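Long-range contact in polyphosphate kinase (PDB 2O8R), which probably catalyses the reversible transfer of the terminal phosphate of ATP to a growing polyphosphate chain, with magnesium as cofactor: residues 436-442 against 625-629. The protein carries 3 engineered substitutions. Numbering follows the deposited sequence.
Sequences LKVHAKT and NRIET. With SO4 (sulfate ion), chain F.
In the active site between the two phospholipase D-like C-terminal domains of this PPK1-family kinase, loop 436-442, with H439, the predicted phosphohistidine, meets loop 625-629 of the second domain. The H-x-K pair of the phospholipase D motif, H439 and K441, faces a bound sulfate. The loops run nearly parallel and share a single beta bridge, V438 with I627: I627 N donates to K437 O (3.1 Å), and I627 O accepts both H439 N (2.9 Å) and A440 N. With CG trans to the main-chain N (chi1 -171°), H439 turns ND1 to E628 OE1, a 2.8 Å bond on the syn side of the carboxylate, whose plane stands 57° from the ring. S615 OG also bonds to OE1, and the other oxygen, OE2, forms a salt bridge with R626 NE whose hydrogen bond is weak. The R626 chain, bent at chi2 and chi3, lays its guanidinium over one imidazole face, centres 3.9 Å and planes 29° apart, NH1 above the ring centre; K441 CE lies toward the rim of the opposite face. Beside this polar cluster, L436 CD1 packs on I627 CD1 (3.8 Å). The sulfate, probably from the crystallisation liquor, may mimic a substrate phosphate; H597 and R599 bind it too. Hydrogen-bonded also to N465 OD1, K441 NZ makes a weak bond to sulfate O3, the oxygen that H439 NE2 approaches to 3.2 Å in another weak bond.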
loop_
_atom_site.group_PDB
_atom_site.type_symbol
_atom_site.label_atom_id
_atom_site.label_comp_id
_atom_site.label_asym_id
_atom_site.label_seq_id
_atom_site.Cartn_x
_atom_site.Cartn_y
_atom_site.Cartn_z
ATOM N N LEU A 436 26.320 11.669 9.411
ATOM C CA LEU A 436 26.021 10.493 10.209
ATOM C C LEU A 436 24.542 10.144 10.049
ATOM O O LEU A 436 23.670 10.945 10.382
ATOM C CB LEU A 436 26.411 10.696 11.684
ATOM C CG LEU A 436 25.995 11.940 12.482
ATOM C CD1 LEU A 436 24.732 11.685 13.301
ATOM C CD2 LEU A 436 27.127 12.388 13.401
ATOM N N LYS A 437 24.262 8.972 9.487
ATOM C CA LYS A 437 22.902 8.470 9.492
ATOM C C LYS A 437 22.783 7.497 10.657
ATOM O O LYS A 437 23.679 6.686 10.887
ATOM C CB LYS A 437 22.507 7.860 8.139
ATOM C CG LYS A 437 23.430 6.772 7.588
ATOM C CD LYS A 437 23.286 6.640 6.066
ATOM C CE LYS A 437 23.619 5.234 5.549
ATOM N NZ LYS A 437 25.064 4.882 5.600
ATOM N N VAL A 438 21.706 7.619 11.430
ATOM C CA VAL A 438 21.578 6.855 12.672
ATOM C C VAL A 438 21.046 5.454 12.397
ATOM O O VAL A 438 19.856 5.248 12.143
ATOM C CB VAL A 438 20.700 7.585 13.719
ATOM C CG1 VAL A 438 20.516 6.741 14.979
ATOM C CG2 VAL A 438 21.313 8.925 14.072
ATOM N N HIS A 439 21.945 4.485 12.454
ATOM C CA HIS A 439 21.570 3.111 12.202
ATOM C C HIS A 439 21.176 2.418 13.506
ATOM O O HIS A 439 20.571 1.353 13.481
ATOM C CB HIS A 439 22.710 2.383 11.493
ATOM C CG HIS A 439 22.345 1.022 11.006
ATOM N ND1 HIS A 439 22.725 -0.127 11.662
ATOM C CD2 HIS A 439 21.621 0.623 9.935
ATOM C CE1 HIS A 439 22.259 -1.177 11.011
ATOM N NE2 HIS A 439 21.588 -0.750 9.958
ATOM N N ALA A 440 21.512 3.043 14.635
ATOM C CA ALA A 440 21.185 2.533 15.974
ATOM C C ALA A 440 19.722 2.104 16.125
ATOM O O ALA A 440 18.817 2.744 15.599
ATOM C CB ALA A 440 21.525 3.578 17.011
ATOM N N LYS A 441 19.498 1.011 16.842
ATOM C CA LYS A 441 18.152 0.461 16.999
ATOM C C LYS A 441 17.745 0.480 18.480
ATOM O O LYS A 441 17.728 -0.560 19.140
ATOM C CB LYS A 441 18.094 -0.973 16.457
ATOM C CG LYS A 441 18.874 -1.245 15.164
ATOM C CD LYS A 441 18.075 -0.810 13.959
ATOM C CE LYS A 441 18.736 -1.222 12.665
ATOM N NZ LYS A 441 17.996 -0.653 11.509
ATOM N N THR A 442 17.421 1.665 18.993
ATOM C CA THR A 442 17.115 1.840 20.406
ATOM C C THR A 442 15.786 2.552 20.649
ATOM O O THR A 442 15.382 3.409 19.868
ATOM C CB THR A 442 18.208 2.658 21.119
ATOM O OG1 THR A 442 18.253 3.968 20.550
ATOM C CG2 THR A 442 19.579 2.015 20.961
ATOM N N ASN A 625 31.089 5.856 9.281
ATOM C CA ASN A 625 30.090 6.786 8.736
ATOM C C ASN A 625 28.804 6.923 9.555
ATOM O O ASN A 625 28.292 8.028 9.743
ATOM C CB ASN A 625 29.728 6.404 7.300
ATOM C CG ASN A 625 30.913 6.437 6.376
ATOM O OD1 ASN A 625 32.044 6.185 6.788
ATOM N ND2 ASN A 625 30.665 6.751 5.112
ATOM N N ARG A 626 28.282 5.797 10.024
ATOM C CA ARG A 626 27.016 5.763 10.743
ATOM C C ARG A 626 27.150 5.994 12.250
ATOM O O ARG A 626 28.216 5.796 12.834
ATOM C CB ARG A 626 26.333 4.407 10.509
ATOM C CG ARG A 626 25.655 4.273 9.164
ATOM C CD ARG A 626 26.295 3.218 8.305
ATOM N NE ARG A 626 25.874 1.882 8.717
ATOM C CZ ARG A 626 24.793 1.253 8.259
ATOM N NH1 ARG A 626 24.501 0.035 8.701
ATOM N NH2 ARG A 626 24.006 1.830 7.360
ATOM N N ILE A 627 26.058 6.396 12.890
ATOM C CA ILE A 627 25.987 6.209 14.327
ATOM C C ILE A 627 25.296 4.876 14.657
ATOM O O ILE A 627 24.142 4.630 14.283
ATOM C CB ILE A 627 25.421 7.443 15.076
ATOM C CG1 ILE A 627 26.576 8.412 15.386
ATOM C CG2 ILE A 627 24.715 7.035 16.374
ATOM C CD1 ILE A 627 26.188 9.635 16.172
ATOM N N GLU A 628 26.051 4.009 15.326
ATOM C CA GLU A 628 25.617 2.656 15.658
ATOM C C GLU A 628 25.652 2.464 17.163
ATOM O O GLU A 628 26.197 3.293 17.891
ATOM C CB GLU A 628 26.580 1.632 15.045
ATOM C CG GLU A 628 26.836 1.795 13.563
ATOM C CD GLU A 628 25.829 1.065 12.689
ATOM O OE1 GLU A 628 24.948 0.366 13.222
ATOM O OE2 GLU A 628 25.938 1.180 11.452
ATOM N N THR A 629 25.093 1.356 17.629
ATOM C CA THR A 629 25.226 0.987 19.035
ATOM C C THR A 629 25.700 -0.440 19.246
ATOM O O THR A 629 25.449 -1.330 18.429
ATOM C CB THR A 629 23.918 1.157 19.820
ATOM O OG1 THR A 629 22.852 0.460 19.147
ATOM C CG2 THR A 629 23.586 2.620 19.972
HETATM S S SO4 F . 19.863 -3.410 8.710
HETATM O O1 SO4 F . 19.054 -4.582 8.383
HETATM O O2 SO4 F . 20.877 -3.222 7.661
HETATM O O3 SO4 F . 19.002 -2.231 8.784
HETATM O O4 SO4 F . 20.456 -3.580 10.033
#